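Long-range contacts in protein translation elongation factor 1A (Methanosarcina mazei, PDB 3WND), which is a SelB/EF-Tu/aIF2γ-like, GTP-binding translation factor that in its GTP-bound form binds cysteinyl-tRNA(Cys): residues R194-A200 and I267-I273; L230-I234 and K260-A264. All blocks are in the same frame, centred on the assembly; numbering follows the deposited sequence.

Interaction 1: residues R194-A200 and I267-I273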
ATOM      1  N   ARG A 194       7.450  14.208   2.471  1.00 13.84           N
ATOM      2  CA  ARG A 194       8.064  12.884   2.628  1.00 11.96           C
ATOM      3  C   ARG A 194       7.768  12.101   1.380  1.00 13.90           C
ATOM      4  O   ARG A 194       6.594  12.160   0.901  1.00 13.80           O
ATOM      5  CB  ARG A 194       7.446  12.094   3.831  1.00 14.50           C
ATOM      6  CG  ARG A 194       7.510  12.861   5.122  1.00 13.04           C
ATOM      7  CD  ARG A 194       6.835  12.050   6.254  1.00 14.63           C
ATOM      8  NE  ARG A 194       7.601  10.873   6.657  1.00 14.87           N
ATOM      9  CZ  ARG A 194       7.034   9.703   7.059  1.00 15.54           C
ATOM     10  NH1 ARG A 194       5.696   9.435   6.895  1.00 14.18           N
ATOM     11  NH2 ARG A 194       7.808   8.709   7.528  1.00 14.18           N
ATOM     12  N   ILE A 195       8.765  11.372   0.887  0.98 13.58           N
ATOM     13  CA  ILE A 195       8.586  10.512  -0.294  0.98 13.50           C
ATOM     14  C   ILE A 195       9.028   9.117   0.110  0.98 11.78           C
ATOM     15  O   ILE A 195      10.136   8.916   0.645  0.98 16.50           O
ATOM     16  CB  ILE A 195       9.438  11.049  -1.495  0.98 13.29           C
ATOM     17  CG1 ILE A 195       9.010  12.530  -1.822  0.98 15.91           C
ATOM     18  CG2 ILE A 195       9.218  10.111  -2.751  0.98 14.93           C
ATOM     19  CD1 ILE A 195      10.101  13.527  -1.292  0.98 22.57           C
ATOM     20  N   PHE A 196       8.181   8.116  -0.158  1.00 13.37           N
ATOM     21  CA  PHE A 196       8.573   6.694   0.107  1.00 13.84           C
ATOM     22  C   PHE A 196       9.043   6.089  -1.203  1.00 13.44           C
ATOM     23  O   PHE A 196       8.446   6.289  -2.214  1.00 15.32           O
ATOM     24  CB  PHE A 196       7.336   5.875   0.545  1.00 14.22           C
ATOM     25  CG  PHE A 196       6.912   6.066   1.988  1.00 13.74           C
ATOM     26  CD1 PHE A 196       7.553   7.009   2.823  1.00 18.10           C
ATOM     27  CD2 PHE A 196       5.866   5.304   2.487  1.00 16.15           C
ATOM     28  CE1 PHE A 196       7.092   7.204   4.146  1.00 18.68           C
ATOM     29  CE2 PHE A 196       5.437   5.506   3.812  1.00 18.61           C
ATOM     30  CZ  PHE A 196       6.036   6.438   4.600  1.00 23.68           C
ATOM     31  N   ILE A 197      10.193   5.464  -1.193  1.00 14.26           N
ATOM     32  CA  ILE A 197      10.774   4.882  -2.339  1.00 13.15           C
ATOM     33  C   ILE A 197      10.442   3.416  -2.513  1.00 16.59           C
ATOM     34  O   ILE A 197      10.576   2.659  -1.576  1.00 14.65           O
ATOM     35  CB  ILE A 197      12.327   4.986  -2.185  1.00 14.84           C
ATOM     36  CG1 ILE A 197      12.773   6.507  -2.243  1.00 15.58           C
ATOM     37  CG2 ILE A 197      12.994   4.126  -3.261  1.00 18.36           C
ATOM     38  CD1 ILE A 197      14.202   6.695  -1.762  1.00 16.74           C
ATOM     39  N   ASP A 198       9.917   3.027  -3.691  1.00 14.26           N
ATOM     40  CA  ASP A 198       9.588   1.608  -3.837  1.00 15.99           C
ATOM     41  C   ASP A 198      10.588   0.894  -4.756  1.00 19.64           C
ATOM     42  O   ASP A 198      10.683  -0.365  -4.726  1.00 16.27           O
ATOM     43  CB  ASP A 198       8.114   1.350  -4.313  1.00 17.39           C
ATOM     44  CG  ASP A 198       7.684   2.218  -5.416  1.00 23.05           C
ATOM     45  OD1 ASP A 198       8.172   2.073  -6.543  1.00 20.73           O
ATOM     46  OD2 ASP A 198       6.783   3.015  -5.188  1.00 22.54           O
ATOM     47  N   HIS A 199      11.332   1.679  -5.573  1.00 16.41           N
ATOM     48  CA  HIS A 199      12.349   1.054  -6.461  1.00 16.65           C
ATOM     49  C   HIS A 199      13.462   2.072  -6.602  1.00 14.74           C
ATOM     50  O   HIS A 199      13.266   3.278  -6.560  1.00 17.37           O
ATOM     51  CB  HIS A 199      11.793   0.759  -7.863  1.00 16.30           C
ATOM     52  CG  HIS A 199      10.753  -0.277  -7.882  1.00 18.43           C
ATOM     53  ND1 HIS A 199       9.408   0.022  -7.593  1.00 21.19           N
ATOM     54  CD2 HIS A 199      10.820  -1.682  -8.130  1.00 22.96           C
ATOM     55  CE1 HIS A 199       8.655  -1.158  -7.693  1.00 23.64           C
ATOM     56  NE2 HIS A 199       9.524  -2.187  -8.055  1.00 26.08           N
ATOM     57  N   ALA A 200      14.673   1.581  -6.828  1.00 18.24           N
ATOM     58  CA  ALA A 200      15.857   2.436  -7.060  1.00 19.28           C
ATOM     59  C   ALA A 200      16.696   1.686  -8.115  1.00 20.98           C
ATOM     60  O   ALA A 200      17.008   0.484  -7.960  1.00 21.56           O
ATOM     61  CB  ALA A 200      16.705   2.577  -5.756  1.00 22.45           C
ATOM     62  N   ILE A 267      20.445   2.205  -1.935  1.00 21.57           N
ATOM     63  CA  ILE A 267      19.026   2.489  -1.638  1.00 17.44           C
ATOM     64  C   ILE A 267      18.240   1.198  -1.749  1.00 17.69           C
ATOM     65  O   ILE A 267      18.372   0.498  -2.766  1.00 21.48           O
ATOM     66  CB  ILE A 267      18.458   3.567  -2.618  1.00 16.36           C
ATOM     67  CG1 ILE A 267      19.372   4.830  -2.500  1.00 18.79           C
ATOM     68  CG2 ILE A 267      17.008   3.829  -2.298  1.00 18.30           C
ATOM     69  CD1 ILE A 267      18.815   6.028  -3.325  1.00 19.19           C
ATOM     70  N   GLU A 268      17.319   0.985  -0.799  1.00 20.66           N
ATOM     71  CA  GLU A 268      16.356  -0.151  -0.896  1.00 17.92           C
ATOM     72  C   GLU A 268      14.898   0.375  -0.857  1.00 16.22           C
ATOM     73  O   GLU A 268      14.623   1.533  -0.391  1.00 18.37           O
ATOM     74  CB  GLU A 268      16.617  -1.099   0.331  1.00 21.78           C
ATOM     75  CG  GLU A 268      18.011  -1.734   0.377  1.00 30.05           C
ATOM     76  CD  GLU A 268      18.364  -2.619  -0.866  1.00 46.50           C
ATOM     77  OE1 GLU A 268      17.451  -3.252  -1.495  1.00 52.32           O
ATOM     78  OE2 GLU A 268      19.533  -2.765  -1.159  1.00 52.17           O
ATOM     79  N   ARG A 269      13.974  -0.423  -1.407  1.00 16.36           N
ATOM     80  CA  ARG A 269      12.590  -0.143  -1.129  1.00 14.03           C
ATOM     81  C   ARG A 269      12.365   0.105   0.394  1.00 14.35           C
ATOM     82  O   ARG A 269      12.851  -0.664   1.227  1.00 18.02           O
ATOM     83  CB  ARG A 269      11.703  -1.326  -1.561  1.00 18.72           C
ATOM     84  CG  ARG A 269      10.224  -1.147  -1.162  1.00 15.98           C
ATOM     85  CD  ARG A 269       9.374  -2.340  -1.549  1.00 19.77           C
ATOM     86  NE  ARG A 269       9.447  -2.438  -2.990  1.00 18.06           N
ATOM     87  CZ  ARG A 269       8.928  -3.475  -3.653  1.00 21.23           C
ATOM     88  NH1 ARG A 269       8.167  -4.369  -3.001  1.00 25.77           N
ATOM     89  NH2 ARG A 269       9.070  -3.527  -4.952  1.00 24.46           N
ATOM     90  N   GLY A 270      11.657   1.166   0.766  1.00 14.70           N
ATOM     91  CA  GLY A 270      11.487   1.384   2.182  1.00 14.40           C
ATOM     92  C   GLY A 270      12.228   2.636   2.674  1.00 16.46           C
ATOM     93  O   GLY A 270      11.905   3.175   3.740  1.00 19.15           O
ATOM     94  N   PHE A 271      13.204   3.079   1.901  1.00 17.14           N
ATOM     95  CA  PHE A 271      13.910   4.302   2.251  1.00 16.80           C
ATOM     96  C   PHE A 271      12.981   5.464   2.058  1.00 15.56           C
ATOM     97  O   PHE A 271      12.007   5.392   1.257  1.00 15.15           O
ATOM     98  CB  PHE A 271      15.160   4.436   1.311  1.00 15.80           C
ATOM     99  CG  PHE A 271      16.362   3.624   1.803  1.00 18.85           C
ATOM    100  CD1 PHE A 271      16.197   2.371   2.402  1.00 18.44           C
ATOM    101  CD2 PHE A 271      17.652   4.124   1.632  1.00 20.11           C
ATOM    102  CE1 PHE A 271      17.341   1.625   2.831  1.00 17.02           C
ATOM    103  CE2 PHE A 271      18.750   3.380   2.058  1.00 22.75           C
ATOM    104  CZ  PHE A 271      18.632   2.172   2.653  1.00 20.61           C
ATOM    105  N   ILE A 272      13.248   6.551   2.738  1.00 13.04           N
ATOM    106  CA  ILE A 272      12.379   7.712   2.733  1.00 13.01           C
ATOM    107  C   ILE A 272      13.215   8.954   2.430  1.00 13.06           C
ATOM    108  O   ILE A 272      14.330   9.144   2.991  1.00 17.20           O
ATOM    109  CB  ILE A 272      11.772   7.929   4.165  1.00 15.22           C
ATOM    110  CG1 ILE A 272      10.866   6.700   4.530  1.00 15.14           C
ATOM    111  CG2 ILE A 272      10.892   9.187   4.166  1.00 16.08           C
ATOM    112  CD1 ILE A 272      10.431   6.724   6.008  1.00 15.92           C
ATOM    113  N   ILE A 273      12.679   9.803   1.572  1.00 12.96           N
ATOM    114  CA  ILE A 273      13.298  11.066   1.357  1.00 14.54           C
ATOM    115  C   ILE A 273      12.481  12.075   2.177  1.00 14.57           C
ATOM    116  O   ILE A 273      11.219  12.240   1.984  1.00 13.19           O
ATOM    117  CB  ILE A 273      13.261  11.522  -0.149  1.00 15.80           C
ATOM    118  CG1 ILE A 273      14.162  10.532  -0.973  1.00 15.30           C
ATOM    119  CG2 ILE A 273      13.697  12.990  -0.286  1.00 14.04           C
ATOM    120  CD1 ILE A 273      13.946  10.612  -2.473  1.00 20.74           C
TER
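R269 lies along the backbone of D198, reaching it through a side chain that starts anti to its own N (chi1 174°) and bends at chi3. CB is 3.5 Å from D198 O, CG touches both that oxygen and I197 O, and NE then donates a nearly straight bond (173°) to D198 O at 3.0 Å. This bond lies in the guanidinium plane and falls on a carbonyl lone pair. Beyond CZ, NH2 comes to 3.4 Å from H199 NE2, while NH1 forms a salt bridge with D49 of the nucleotide-binding domain. The H199 ring is held through ND1 to D198 OD1 (2.6 Å) and through NE2 to S48 OG. Cut back to an alanine, R269 is likely to leave D198 O without its side-chain donor and the D49 carboxylate without its charged mate.

Behind this corner the type II turn E268-F271 brings G270 N to I197 O, and I197 N bonds F271 O. I195 and I273 then exchange a pair of backbone bonds. I197 CD1 fits against F271 CB and I273 CG1 (both 3.9 Å), and on the other face F196 CD1 lies 3.7 Å from I272 CG1.

Strand 194-203 runs between 207-216 and 272-274; I197 and I267 touch I227 of strand 224-228, where I273 meets T225, and I267 and I273 both pack on L259 of strand 254-260.

Interaction 2: residues L230-I234 and K260-A264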
ATOM      1  N   LEU A 230      19.723   5.960   5.728  1.00 20.71           N
ATOM      2  CA  LEU A 230      21.175   6.374   5.513  1.00 25.22           C
ATOM      3  C   LEU A 230      21.548   7.635   6.282  1.00 25.09           C
ATOM      4  O   LEU A 230      22.641   7.744   6.837  1.00 25.75           O
ATOM      5  CB  LEU A 230      21.367   6.648   4.045  1.00 30.12           C
ATOM      6  CG  LEU A 230      21.732   5.447   3.230  1.00 32.45           C
ATOM      7  CD1 LEU A 230      22.084   6.002   1.843  1.00 33.48           C
ATOM      8  CD2 LEU A 230      22.910   4.768   3.889  1.00 36.38           C
ATOM      9  N   ASP A 231      20.609   8.574   6.395  1.00 22.85           N
ATOM     10  CA  ASP A 231      20.826   9.900   6.964  1.00 20.99           C
ATOM     11  C   ASP A 231      21.920  10.630   6.171  1.00 22.03           C
ATOM     12  O   ASP A 231      22.930  11.103   6.684  1.00 28.18           O
ATOM     13  CB  ASP A 231      21.122   9.800   8.443  1.00 26.25           C
ATOM     14  CG  ASP A 231      20.946  11.135   9.196  1.00 29.40           C
ATOM     15  OD1 ASP A 231      20.778  12.217   8.566  1.00 30.34           O
ATOM     16  OD2 ASP A 231      21.015  11.106  10.433  1.00 36.05           O
ATOM     17  N   ARG A 232      21.651  10.771   4.895  1.00 24.12           N
ATOM     18  CA  ARG A 232      22.598  11.378   3.996  1.00 19.42           C
ATOM     19  C   ARG A 232      21.959  12.592   3.303  1.00 24.14           C
ATOM     20  O   ARG A 232      20.786  12.520   2.835  1.00 20.87           O
ATOM     21  CB  ARG A 232      23.098  10.298   3.021  1.00 26.39           C
ATOM     22  CG  ARG A 232      24.138  10.758   1.984  1.00 24.03           C
ATOM     23  CD  ARG A 232      24.745   9.557   1.241  1.00 36.94           C
ATOM     24  NE  ARG A 232      25.761   9.999   0.304  1.00 36.89           N
ATOM     25  CZ  ARG A 232      27.049  10.117   0.609  1.00 31.50           C
ATOM     26  NH1 ARG A 232      27.456   9.811   1.848  1.00 37.48           N
ATOM     27  NH2 ARG A 232      27.946  10.575  -0.310  1.00 33.10           N
ATOM     28  N   ASP A 233      22.701  13.694   3.160  1.00 18.28           N
ATOM     29  CA  ASP A 233      22.185  14.794   2.351  1.00 16.83           C
ATOM     30  C   ASP A 233      22.098  14.488   0.840  1.00 23.90           C
ATOM     31  O   ASP A 233      22.988  13.828   0.291  1.00 25.86           O
ATOM     32  CB  ASP A 233      23.130  15.955   2.489  1.00 23.01           C
ATOM     33  CG  ASP A 233      23.214  16.453   3.925  1.00 32.45           C
ATOM     34  OD1 ASP A 233      22.130  16.731   4.490  1.00 33.83           O
ATOM     35  OD2 ASP A 233      24.302  16.545   4.454  1.00 47.90           O
ATOM     36  N   ILE A 234      20.949  14.858   0.192  1.00 17.87           N
ATOM     37  CA  ILE A 234      20.790  14.570  -1.227  1.00 16.95           C
ATOM     38  C   ILE A 234      20.179  15.778  -1.866  1.00 15.15           C
ATOM     39  O   ILE A 234      19.729  16.663  -1.151  1.00 19.19           O
ATOM     40  CB  ILE A 234      19.947  13.272  -1.481  1.00 17.75           C
ATOM     41  CG1 ILE A 234      18.527  13.444  -0.854  1.00 19.11           C
ATOM     42  CG2 ILE A 234      20.572  12.015  -0.859  1.00 21.11           C
ATOM     43  CD1 ILE A 234      17.473  12.459  -1.414  1.00 22.42           C
ATOM     44  N   LYS A 260      21.033  13.389  -6.727  1.00 19.94           N
ATOM     45  CA  LYS A 260      22.492  13.658  -6.559  1.00 19.79           C
ATOM     46  C   LYS A 260      22.976  13.308  -5.129  1.00 20.18           C
ATOM     47  O   LYS A 260      22.254  13.539  -4.084  1.00 19.58           O
ATOM     48  CB  LYS A 260      22.849  15.150  -6.909  1.00 23.43           C
ATOM     49  CG  LYS A 260      24.384  15.402  -7.083  1.00 35.59           C
ATOM     50  CD  LYS A 260      24.806  16.877  -7.213  1.00 51.83           C
ATOM     51  CE  LYS A 260      24.066  17.619  -8.313  1.00 57.99           C
ATOM     52  NZ  LYS A 260      24.402  19.078  -8.266  1.00 73.83           N
ATOM     53  N   ASN A 261      24.175  12.726  -5.075  1.00 23.01           N
ATOM     54  CA  ASN A 261      24.908  12.433  -3.847  1.00 22.75           C
ATOM     55  C   ASN A 261      24.582  11.093  -3.244  1.00 24.62           C
ATOM     56  O   ASN A 261      24.921  10.798  -2.068  1.00 26.16           O
ATOM     57  CB  ASN A 261      24.831  13.576  -2.799  1.00 23.05           C
ATOM     58  CG  ASN A 261      25.996  13.553  -1.842  1.00 26.08           C
ATOM     59  OD1 ASN A 261      27.163  13.408  -2.240  1.00 30.24           O
ATOM     60  ND2 ASN A 261      25.691  13.754  -0.563  1.00 29.23           N
ATOM     61  N   VAL A 262      23.884  10.260  -4.011  1.00 26.07           N
ATOM     62  CA  VAL A 262      23.627   8.889  -3.484  1.00 20.08           C
ATOM     63  C   VAL A 262      23.604   7.872  -4.633  1.00 23.40           C
ATOM     64  O   VAL A 262      23.215   8.191  -5.779  1.00 26.97           O
ATOM     65  CB  VAL A 262      22.358   8.850  -2.597  1.00 19.74           C
ATOM     66  CG1 VAL A 262      21.097   9.127  -3.449  1.00 21.58           C
ATOM     67  CG2 VAL A 262      22.194   7.511  -1.905  1.00 21.97           C
ATOM     68  N   GLN A 263      24.077   6.667  -4.366  1.00 23.66           N
ATOM     69  CA  GLN A 263      24.157   5.657  -5.418  1.00 24.91           C
ATOM     70  C   GLN A 263      22.953   4.679  -5.259  1.00 20.03           C
ATOM     71  O   GLN A 263      22.504   4.359  -4.141  1.00 20.20           O
ATOM     72  CB  GLN A 263      25.479   4.879  -5.294  1.00 29.06           C
ATOM     73  CG  GLN A 263      26.754   5.685  -5.621  1.00 30.03           C
ATOM     74  CD  GLN A 263      27.992   4.838  -5.366  1.00 26.50           C
ATOM     75  OE1 GLN A 263      28.647   4.974  -4.326  1.00 44.30           O
ATOM     76  NE2 GLN A 263      28.238   3.907  -6.226  1.00 36.63           N
ATOM     77  N   ALA A 264      22.364   4.278  -6.383  1.00 26.25           N
ATOM     78  CA  ALA A 264      21.175   3.375  -6.344  1.00 23.45           C
ATOM     79  C   ALA A 264      21.535   2.096  -5.556  1.00 23.30           C
ATOM     80  O   ALA A 264      20.751   1.570  -4.807  1.00 24.09           O
ATOM     81  CB  ALA A 264      20.710   3.031  -7.724  1.00 32.37           C
TER
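R232 bonds the backbone O of N261, whose side chain bonds D233 O, and these two side-chain-to-carbonyl bonds hold the two segments together. The arginine leaves its strand with CG anti to the backbone N (chi1 -179°) and stays extended as far as NE. That stretch carries NE to N261 O at a short 2.6 Å, almost straight at hydrogen and nearly along the C=O axis, with the oxygen close to the guanidinium plane. CD and CZ, on either side of NE, are each 3.5 Å from the same oxygen.

The asparagine answers in the opposite direction. ND2 gives its hydrogen to D233 O at 2.8 Å, from a position tilted out of the carbonyl plane by 31°. Its amide and the R232 guanidinium are only 28° from coplanar, although the two side chains cross at about a right angle. N261 thus accepts through its backbone O and donates through ND2.

Beside this polar pair lies a small apolar patch. I234 and V262 both place CG1 in the crowded position between the backbone N and the carbonyl carbon; I234 CG2 then faces V262 CG1 at 3.9 Å. The other branch of V262, CG2, meets L230 CD1 at 4.0 Å. Alongside, I234 CA makes a CA-H...O contact with K260 O.

Strands 232-241 and 254-260 pair through E235 and K260, and past that point these side chains take over as the chain leaves the sheet. On the hairpin side, D231 and R232 both face I227, a G1 beta bulge that closes the turn between strands 224-228 and 232-241 in the antiparallel beta domain following the GTPase domain.

Interactions 1 and 2 belong to the same antiparallel sheet, with centres about 11 Å apart, and among the contacts that join them are three apolar side-chain pairs. F271 CE2 rests on L230 CG at 3.8 Å, I267 CD1 on V262 CG1 at 3.9 Å, and I273 CG1 on I234 CD1 at 3.9 Å. I267 and I273 thus continue into the small apolar patch of 230-234 and 260-264, which lies farther from the chain's centre. Along the sequence, both segments of interaction 2 fall between those of interaction 1. Both lie away from the GDP-binding residues; of the two, interaction 1 touches the nucleotide-binding domain, through R269 and H199.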